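Local coordinates for nitrogenase molybdenum-iron protein beta chain (PDB 4WES) that forms, with the alpha chain, the molybdenum-iron component of nitrogenase, which reduces dinitrogen to ammonium, and shares an [8Fe-7S] cluster with that chain, at residues 22-34 / 52-66. Sequence-based numbering, arbitrary orientation.
With FE2 (Fe (II) ion), chain J; CLF (Fe(8)-S(7) cluster), chain H.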
ATOM      1  N   THR B  22      -9.358   3.322 -24.293  1.00  8.25           N
ATOM      2  CA  THR B  22     -10.394   2.509 -24.885  1.00  7.97           C
ATOM      3  C   THR B  22     -11.339   3.443 -25.688  1.00  8.67           C
ATOM      4  O   THR B  22     -10.970   4.586 -25.924  1.00  8.87           O
ATOM      5  CB  THR B  22     -11.099   1.622 -23.844  1.00  8.66           C
ATOM      6  OG1 THR B  22     -11.932   0.719 -24.566  1.00  8.65           O
ATOM      7  CG2 THR B  22     -11.869   2.386 -22.793  1.00  9.36           C
ATOM      8  N   CYS B  23     -12.450   2.917 -26.178  1.00  8.24           N
ATOM      9  CA  CYS B  23     -13.279   3.699 -27.103  1.00  8.52           C
ATOM     10  C   CYS B  23     -14.264   4.616 -26.403  1.00  8.60           C
ATOM     11  O   CYS B  23     -14.608   4.473 -25.221  1.00  8.48           O
ATOM     12  CB  CYS B  23     -14.001   2.792 -28.103  1.00  9.38           C
ATOM     13  SG  CYS B  23     -15.011   1.458 -27.402  1.00  8.65           S
ATOM     14  N   GLN B  24     -14.797   5.562 -27.174  1.00  8.58           N
ATOM     15  CA  GLN B  24     -15.708   6.594 -26.657  1.00  8.33           C
ATOM     16  C   GLN B  24     -16.857   6.106 -25.764  1.00  8.74           C
ATOM     17  O   GLN B  24     -17.103   6.767 -24.741  1.00  8.89           O
ATOM     18  CB  GLN B  24     -16.370   7.410 -27.794  1.00  8.53           C
ATOM     19  CG  GLN B  24     -15.421   8.293 -28.564  1.00  9.34           C
ATOM     20  CD  GLN B  24     -16.107   9.536 -29.116  1.00  9.46           C
ATOM     21  OE1 GLN B  24     -17.149   9.980 -28.610  1.00 10.46           O
ATOM     22  NE2 GLN B  24     -15.474  10.141 -30.101  1.00 10.24           N
ATOM     23  N   PRO B  25     -17.621   5.072 -26.150  1.00  8.45           N
ATOM     24  CA  PRO B  25     -18.914   4.907 -25.473  1.00  8.68           C
ATOM     25  C   PRO B  25     -18.872   4.732 -23.965  1.00  8.90           C
ATOM     26  O   PRO B  25     -19.763   5.250 -23.288  1.00  9.05           O
ATOM     27  CB  PRO B  25     -19.544   3.736 -26.214  1.00  8.64           C
ATOM     28  CG  PRO B  25     -18.956   3.848 -27.627  1.00  9.02           C
ATOM     29  CD  PRO B  25     -17.523   4.202 -27.357  1.00  8.71           C
ATOM     30  N   VAL B  26     -17.901   3.999 -23.411  1.00  8.68           N
ATOM     31  CA  VAL B  26     -17.910   3.856 -21.952  1.00  8.59           C
ATOM     32  C   VAL B  26     -17.764   5.223 -21.263  1.00  8.08           C
ATOM     33  O   VAL B  26     -18.265   5.395 -20.145  1.00  8.99           O
ATOM     34  CB  VAL B  26     -16.865   2.854 -21.430  1.00  8.91           C
ATOM     35  CG1 VAL B  26     -15.434   3.380 -21.507  1.00  9.12           C
ATOM     36  CG2 VAL B  26     -17.210   2.418 -20.013  1.00  8.99           C
ATOM     37  N   GLY B  27     -17.055   6.155 -21.881  1.00  8.10           N
ATOM     38  CA  GLY B  27     -16.961   7.489 -21.296  1.00  8.64           C
ATOM     39  C   GLY B  27     -18.300   8.191 -21.243  1.00  8.66           C
ATOM     40  O   GLY B  27     -18.597   8.892 -20.286  1.00  9.54           O
ATOM     41  N   ALA B  28     -19.081   8.046 -22.296  1.00  8.58           N
ATOM     42  CA  ALA B  28     -20.441   8.582 -22.323  1.00  9.14           C
ATOM     43  C   ALA B  28     -21.339   7.866 -21.322  1.00  9.20           C
ATOM     44  O   ALA B  28     -22.207   8.510 -20.689  1.00 10.17           O
ATOM     45  CB  ALA B  28     -21.020   8.478 -23.734  1.00  9.46           C
ATOM     46  N   MET B  29     -21.185   6.542 -21.182  1.00  9.07           N
ATOM     47  CA  MET B  29     -21.948   5.778 -20.214  1.00  8.79           C
ATOM     48  C   MET B  29     -21.641   6.271 -18.791  1.00  9.00           C
ATOM     49  O   MET B  29     -22.564   6.454 -17.981  1.00  8.96           O
ATOM     50  CB  MET B  29     -21.620   4.291 -20.400  1.00  9.02           C
ATOM     51  CG  MET B  29     -22.419   3.366 -19.525  1.00  8.98           C
ATOM     52  SD  MET B  29     -22.060   1.617 -19.767  1.00  9.88           S
ATOM     53  CE  MET B  29     -22.740   1.358 -21.412  1.00 10.28           C
ATOM     54  N   TYR B  30     -20.366   6.471 -18.482  1.00  8.95           N
ATOM     55  CA  TYR B  30     -19.955   6.979 -17.204  1.00  8.88           C
ATOM     56  C   TYR B  30     -20.551   8.364 -16.928  1.00  9.99           C
ATOM     57  O   TYR B  30     -21.101   8.613 -15.857  1.00  9.69           O
ATOM     58  CB  TYR B  30     -18.420   6.999 -17.150  1.00  9.29           C
ATOM     59  CG  TYR B  30     -17.857   7.501 -15.844  1.00  8.58           C
ATOM     60  CD1 TYR B  30     -17.889   6.711 -14.714  1.00  9.16           C
ATOM     61  CD2 TYR B  30     -17.309   8.779 -15.715  1.00  9.71           C
ATOM     62  CE1 TYR B  30     -17.416   7.170 -13.505  1.00  9.52           C
ATOM     63  CE2 TYR B  30     -16.805   9.236 -14.530  1.00  9.70           C
ATOM     64  CZ  TYR B  30     -16.854   8.436 -13.406  1.00  9.67           C
ATOM     65  OH  TYR B  30     -16.423   8.860 -12.173  1.00 10.61           O
ATOM     66  N   ALA B  31     -20.423   9.256 -17.891  1.00  9.34           N
ATOM     67  CA  ALA B  31     -21.042  10.583 -17.743  1.00 10.11           C
ATOM     68  C   ALA B  31     -22.529  10.490 -17.468  1.00  9.72           C
ATOM     69  O   ALA B  31     -23.063  11.242 -16.617  1.00 10.57           O
ATOM     70  CB  ALA B  31     -20.754  11.426 -18.990  1.00 10.41           C
ATOM     71  N   ALA B  32     -23.236   9.644 -18.208  1.00  9.17           N
ATOM     72  CA  ALA B  32     -24.652   9.493 -18.034  1.00 10.52           C
ATOM     73  C   ALA B  32     -25.038   8.972 -16.641  1.00  9.50           C
ATOM     74  O   ALA B  32     -26.050   9.376 -16.068  1.00 10.38           O
ATOM     75  CB  ALA B  32     -25.228   8.593 -19.101  1.00 10.95           C
ATOM     76  N   LEU B  33     -24.219   8.069 -16.111  1.00  9.41           N
ATOM     77  CA  LEU B  33     -24.438   7.596 -14.744  1.00  9.90           C
ATOM     78  C   LEU B  33     -24.232   8.713 -13.711  1.00  9.54           C
ATOM     79  O   LEU B  33     -24.583   8.557 -12.542  1.00 11.00           O
ATOM     80  CB  LEU B  33     -23.568   6.383 -14.442  1.00  9.27           C
ATOM     81  CG  LEU B  33     -24.014   5.117 -15.162  1.00  9.60           C
ATOM     82  CD1 LEU B  33     -22.978   4.008 -14.999  1.00 11.08           C
ATOM     83  CD2 LEU B  33     -25.360   4.599 -14.671  1.00 11.23           C
ATOM     84  N   GLY B  34     -23.662   9.835 -14.131  1.00  9.79           N
ATOM     85  CA  GLY B  34     -23.547  11.029 -13.292  1.00 10.10           C
ATOM     86  C   GLY B  34     -24.755  11.941 -13.344  1.00 10.38           C
ATOM     87  O   GLY B  34     -24.669  13.081 -12.852  1.00 10.79           O
ATOM     88  N   HIS B  52     -18.959  -2.468 -22.078  1.00  7.90           N
ATOM     89  CA  HIS B  52     -18.788  -1.143 -21.422  1.00  8.15           C
ATOM     90  C   HIS B  52     -19.337  -1.163 -20.008  1.00  7.44           C
ATOM     91  O   HIS B  52     -18.706  -0.651 -19.074  1.00  8.12           O
ATOM     92  CB  HIS B  52     -19.407  -0.054 -22.316  1.00  8.34           C
ATOM     93  CG  HIS B  52     -18.785  -0.049 -23.682  1.00  8.08           C
ATOM     94  ND1 HIS B  52     -19.359   0.616 -24.734  1.00  8.75           N
ATOM     95  CD2 HIS B  52     -17.717  -0.726 -24.165  1.00  8.68           C
ATOM     96  CE1 HIS B  52     -18.650   0.363 -25.814  1.00  8.58           C
ATOM     97  NE2 HIS B  52     -17.652  -0.453 -25.500  1.00  8.80           N
ATOM     98  N   ARG B  53     -20.504  -1.765 -19.826  1.00  7.62           N
ATOM     99  CA  ARG B  53     -21.009  -2.008 -18.474  1.00  7.82           C
ATOM    100  C   ARG B  53     -20.027  -2.811 -17.657  1.00  7.44           C
ATOM    101  O   ARG B  53     -19.801  -2.576 -16.474  1.00  8.29           O
ATOM    102  CB  ARG B  53     -22.345  -2.776 -18.540  1.00  7.82           C
ATOM    103  CG  ARG B  53     -23.498  -1.943 -19.111  1.00  8.03           C
ATOM    104  CD  ARG B  53     -24.747  -2.795 -19.239  1.00  8.65           C
ATOM    105  NE  ARG B  53     -25.206  -3.181 -17.902  1.00  8.40           N
ATOM    106  CZ  ARG B  53     -25.895  -4.266 -17.605  1.00  8.93           C
ATOM    107  NH1 ARG B  53     -26.326  -5.083 -18.538  1.00  9.82           N
ATOM    108  NH2 ARG B  53     -26.155  -4.525 -16.329  1.00  9.98           N
ATOM    109  N   THR B  54     -19.438  -3.835 -18.293  1.00  7.40           N
ATOM    110  CA  THR B  54     -18.532  -4.744 -17.606  1.00  7.19           C
ATOM    111  C   THR B  54     -17.318  -4.058 -17.063  1.00  7.05           C
ATOM    112  O   THR B  54     -16.894  -4.325 -15.919  1.00  7.79           O
ATOM    113  CB  THR B  54     -18.165  -5.922 -18.542  1.00  7.56           C
ATOM    114  OG1 THR B  54     -19.343  -6.722 -18.745  1.00  7.87           O
ATOM    115  CG2 THR B  54     -17.067  -6.785 -17.988  1.00  7.68           C
ATOM    116  N   VAL B  55     -16.675  -3.202 -17.865  1.00  7.26           N
ATOM    117  CA  VAL B  55     -15.438  -2.579 -17.386  1.00  7.21           C
ATOM    118  C   VAL B  55     -15.745  -1.689 -16.172  1.00  7.09           C
ATOM    119  O   VAL B  55     -14.956  -1.603 -15.243  1.00  7.76           O
ATOM    120  CB  VAL B  55     -14.666  -1.856 -18.500  1.00  7.72           C
ATOM    121  CG1 VAL B  55     -15.395  -0.626 -18.980  1.00  7.99           C
ATOM    122  CG2 VAL B  55     -13.260  -1.505 -18.045  1.00  8.25           C
ATOM    123  N   LEU B  56     -16.886  -0.994 -16.196  1.00  7.55           N
ATOM    124  CA  LEU B  56     -17.266  -0.183 -15.046  1.00  7.63           C
ATOM    125  C   LEU B  56     -17.457  -1.037 -13.791  1.00  7.20           C
ATOM    126  O   LEU B  56     -17.004  -0.626 -12.709  1.00  8.08           O
ATOM    127  CB  LEU B  56     -18.514   0.618 -15.376  1.00  7.88           C
ATOM    128  CG  LEU B  56     -18.334   1.717 -16.439  1.00  8.88           C
ATOM    129  CD1 LEU B  56     -19.678   2.318 -16.818  1.00 10.17           C
ATOM    130  CD2 LEU B  56     -17.385   2.817 -15.960  1.00 10.57           C
ATOM    131  N   SER B  57     -18.113  -2.190 -13.908  1.00  7.44           N
ATOM    132  CA  SER B  57     -18.259  -3.055 -12.741  1.00  7.78           C
ATOM    133  C   SER B  57     -16.920  -3.621 -12.279  1.00  7.62           C
ATOM    134  O   SER B  57     -16.704  -3.771 -11.062  1.00  8.36           O
ATOM    135  CB  SER B  57     -19.223  -4.194 -13.015  1.00  8.46           C
ATOM    136  OG  SER B  57     -20.556  -3.733 -13.126  1.00  9.35           O
ATOM    137  N   ARG B  58     -16.024  -3.951 -13.213  1.00  7.32           N
ATOM    138  CA  ARG B  58     -14.707  -4.464 -12.811  1.00  7.07           C
ATOM    139  C   ARG B  58     -13.862  -3.432 -12.071  1.00  7.27           C
ATOM    140  O   ARG B  58     -13.062  -3.784 -11.195  1.00  8.03           O
ATOM    141  CB  ARG B  58     -13.949  -4.989 -14.050  1.00  7.38           C
ATOM    142  CG  ARG B  58     -14.524  -6.252 -14.597  1.00  7.51           C
ATOM    143  CD  ARG B  58     -13.877  -6.631 -15.945  1.00  7.35           C
ATOM    144  NE  ARG B  58     -14.284  -7.976 -16.361  1.00  7.51           N
ATOM    145  CZ  ARG B  58     -14.203  -8.426 -17.614  1.00  7.12           C
ATOM    146  NH1 ARG B  58     -13.611  -7.691 -18.558  1.00  7.77           N
ATOM    147  NH2 ARG B  58     -14.701  -9.615 -17.895  1.00  7.59           N
ATOM    148  N   HIS B  59     -13.992  -2.161 -12.457  1.00  7.36           N
ATOM    149  CA  HIS B  59     -13.261  -1.064 -11.841  1.00  7.46           C
ATOM    150  C   HIS B  59     -13.852  -0.723 -10.473  1.00  7.53           C
ATOM    151  O   HIS B  59     -13.131  -0.621  -9.488  1.00  9.46           O
ATOM    152  CB  HIS B  59     -13.277   0.151 -12.797  1.00  7.57           C
ATOM    153  CG  HIS B  59     -12.634   1.377 -12.246  1.00  8.59           C
ATOM    154  ND1 HIS B  59     -11.355   1.760 -12.562  1.00  8.32           N
ATOM    155  CD2 HIS B  59     -13.160   2.361 -11.489  1.00 12.00           C
ATOM    156  CE1 HIS B  59     -11.111   2.910 -11.973  1.00  8.82           C
ATOM    157  NE2 HIS B  59     -12.186   3.293 -11.322  1.00 11.82           N
ATOM    158  N   PHE B  60     -15.160  -0.499 -10.416  1.00  7.45           N
ATOM    159  CA  PHE B  60     -15.804   0.025  -9.205  1.00  8.08           C
ATOM    160  C   PHE B  60     -16.302  -1.056  -8.256  1.00  7.42           C
ATOM    161  O   PHE B  60     -16.660  -0.717  -7.115  1.00  8.66           O
ATOM    162  CB  PHE B  60     -16.969   0.936  -9.604  1.00  8.50           C
ATOM    163  CG  PHE B  60     -16.522   2.249 -10.159  1.00  8.46           C
ATOM    164  CD1 PHE B  60     -15.913   3.178  -9.330  1.00  9.35           C
ATOM    165  CD2 PHE B  60     -16.700   2.579 -11.503  1.00  9.00           C
ATOM    166  CE1 PHE B  60     -15.445   4.386  -9.829  1.00  9.67           C
ATOM    167  CE2 PHE B  60     -16.243   3.794 -11.995  1.00  9.75           C
ATOM    168  CZ  PHE B  60     -15.605   4.692 -11.149  1.00  9.76           C
ATOM    169  N   LYS B  61     -16.372  -2.306  -8.696  1.00  7.64           N
ATOM    170  CA  LYS B  61     -16.998  -3.377  -7.921  1.00  7.56           C
ATOM    171  C   LYS B  61     -18.412  -2.933  -7.531  1.00  7.77           C
ATOM    172  O   LYS B  61     -18.838  -3.074  -6.385  1.00  7.99           O
ATOM    173  CB  LYS B  61     -16.161  -3.804  -6.707  1.00  7.99           C
ATOM    174  CG  LYS B  61     -14.701  -4.083  -7.032  1.00  8.56           C
ATOM    175  CD  LYS B  61     -14.452  -5.074  -8.145  1.00  7.84           C
ATOM    176  CE  LYS B  61     -12.975  -5.436  -8.230  1.00  8.25           C
ATOM    177  NZ  LYS B  61     -12.669  -6.091  -9.552  1.00  7.91           N
ATOM    178  N   GLU B  62     -19.147  -2.456  -8.530  1.00  8.06           N
ATOM    179  CA  GLU B  62     -20.511  -1.934  -8.377  1.00  7.92           C
ATOM    180  C   GLU B  62     -21.317  -2.335  -9.581  1.00  7.72           C
ATOM    181  O   GLU B  62     -20.751  -2.559 -10.663  1.00  8.56           O
ATOM    182  CB  GLU B  62     -20.533  -0.409  -8.288  1.00  8.54           C
ATOM    183  CG  GLU B  62     -19.955   0.200  -7.009  1.00  8.63           C
ATOM    184  CD  GLU B  62     -20.883  -0.076  -5.847  1.00  8.50           C
ATOM    185  OE1 GLU B  62     -21.849   0.729  -5.674  1.00 10.26           O
ATOM    186  OE2 GLU B  62     -20.669  -1.060  -5.084  1.00  8.98           O
ATOM    187  N   PRO B  63     -22.657  -2.340  -9.464  1.00  7.79           N
ATOM    188  CA  PRO B  63     -23.487  -2.427 -10.650  1.00  8.32           C
ATOM    189  C   PRO B  63     -23.196  -1.254 -11.597  1.00  8.53           C
ATOM    190  O   PRO B  63     -22.800  -0.175 -11.146  1.00  9.25           O
ATOM    191  CB  PRO B  63     -24.920  -2.284 -10.082  1.00  9.58           C
ATOM    192  CG  PRO B  63     -24.784  -2.706  -8.653  1.00  9.45           C
ATOM    193  CD  PRO B  63     -23.447  -2.159  -8.242  1.00  9.25           C
ATOM    194  N   ALA B  64     -23.474  -1.464 -12.868  1.00  8.40           N
ATOM    195  CA  ALA B  64     -23.403  -0.381 -13.869  1.00  8.71           C
ATOM    196  C   ALA B  64     -24.442  -0.681 -14.920  1.00  8.41           C
ATOM    197  O   ALA B  64     -24.216  -1.530 -15.802  1.00  9.89           O
ATOM    198  CB  ALA B  64     -22.009  -0.256 -14.473  1.00  9.14           C
ATOM    199  N   MET B  65     -25.595  -0.024 -14.824  1.00  9.08           N
ATOM    200  CA  MET B  65     -26.753  -0.315 -15.656  0.52  9.59           C
ATOM    201  C   MET B  65     -26.707   0.445 -16.964  1.00  9.54           C
ATOM    202  O   MET B  65     -26.354   1.638 -16.969  1.00 10.70           O
ATOM    203  CB  MET B  65     -28.010   0.122 -14.907  0.52  9.70           C
ATOM    204  CG  MET B  65     -28.471  -0.906 -13.893  0.52 11.86           C
ATOM    205  SD  MET B  65     -29.049  -2.367 -14.768  0.52 12.73           S
ATOM    206  CE  MET B  65     -28.629  -3.644 -13.621  0.52 12.30           C
ATOM    207  N   ALA B  66     -27.098  -0.214 -18.051  1.00  9.27           N
ATOM    208  CA  ALA B  66     -27.337   0.452 -19.338  1.00  8.79           C
ATOM    209  C   ALA B  66     -28.183  -0.484 -20.192  1.00  9.38           C
ATOM    210  O   ALA B  66     -28.066  -1.707 -20.093  1.00  9.72           O
ATOM    211  CB  ALA B  66     -26.057   0.805 -20.082  1.00  9.68           C
TER
HETATM  212 FE   FE2 J 502     -19.304  -2.439  -4.463  0.52  7.61          FE
HETATM  213 FE1  CLF H 604     -19.390  -4.395 -32.506  1.00  8.84          FE
HETATM  214 FE2  CLF H 604     -19.300  -3.853 -30.070  1.00  9.41          FE
HETATM  215 FE3  CLF H 604     -18.962  -6.510 -30.749  1.00  8.59          FE
HETATM  216 FE4  CLF H 604     -17.089  -4.620 -31.273  1.00  8.55          FE
HETATM  217  S1  CLF H 604     -18.104  -2.521 -31.784  1.00  9.07           S
HETATM  218  S2A CLF H 604     -20.898  -5.248 -30.943  1.00  9.11           S
HETATM  219  S4A CLF H 604     -17.752  -5.333 -29.213  1.00  9.16           S
HETATM  220  S3A CLF H 604     -17.896  -6.163 -32.797  1.00  8.69           S
HETATM  221 FE5  CLF H 604     -15.081  -2.052 -30.147  0.66 11.95          FE
HETATM  222 FE6  CLF H 604     -16.707   0.751 -31.752  0.66 10.01          FE
HETATM  223 FE7  CLF H 604     -16.065   0.290 -29.118  1.00  8.51          FE
HETATM  224 FE8  CLF H 604     -18.176  -1.229 -29.806  1.00  9.34          FE
HETATM  225  S2B CLF H 604     -14.705  -0.023 -30.946  1.00  9.43           S
HETATM  226  S3B CLF H 604     -18.101   1.040 -29.930  1.00  9.35           S
HETATM  227  S4B CLF H 604     -16.484  -1.845 -28.347  1.00  8.70           S
HETATM  228  O   HOH W   1     -17.797  -0.948  -4.620  1.00  8.78           O
HETATM  229  O   HOH W   2     -20.842  -3.817  -4.351  1.00  9.16           O
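His52, Met29 and Leu56 bury the most surface where helix 24-33 meets the 52-60 part of helix 46-60, the axes of these segments 9.7 Å apart at closest approach and crossing at -63°. The His52 imidazole lies against the start of helix 24-33, with Pro25 CB 3.5 Å from His52 ND1 and Val26 packed on His52 CB, and reaches the [8Fe-7S] cluster by its edge: sulfur S4B sits near the ring plane, 3.4 Å from His52 NE2. Beside it, Cys23 SG binds cluster iron FE7 at 2.3 Å, and Tyr82 of the alpha chain meets the same imidazole.

Met29 runs straight out, CG anti to the backbone N (chi1 -176°), then bends at chi3 to bring CE between His52 CB and Ala66 CB, the latter 3.6 Å away. Its SD lies against Arg53 CG and Leu56 CD1. Arg53 turns its NE to Ala64 O (2.8 Å, 169° at the hydrogen), a nearly straight bond in the guanidinium plane that ties the 64-66 segment back to the helix.

Leu56 is a knob in a hole formed by Val26, Met29, Tyr30 and Leu33; its CD1 meets Leu33 CD1 tip to tip at 4.1 Å.

The helix pairing is thus essentially apolar, whereas its cluster end sets a cysteine bonded to iron next to an imidazole whose polar edge, this close to S4B, could modulate the charge on that sulfur.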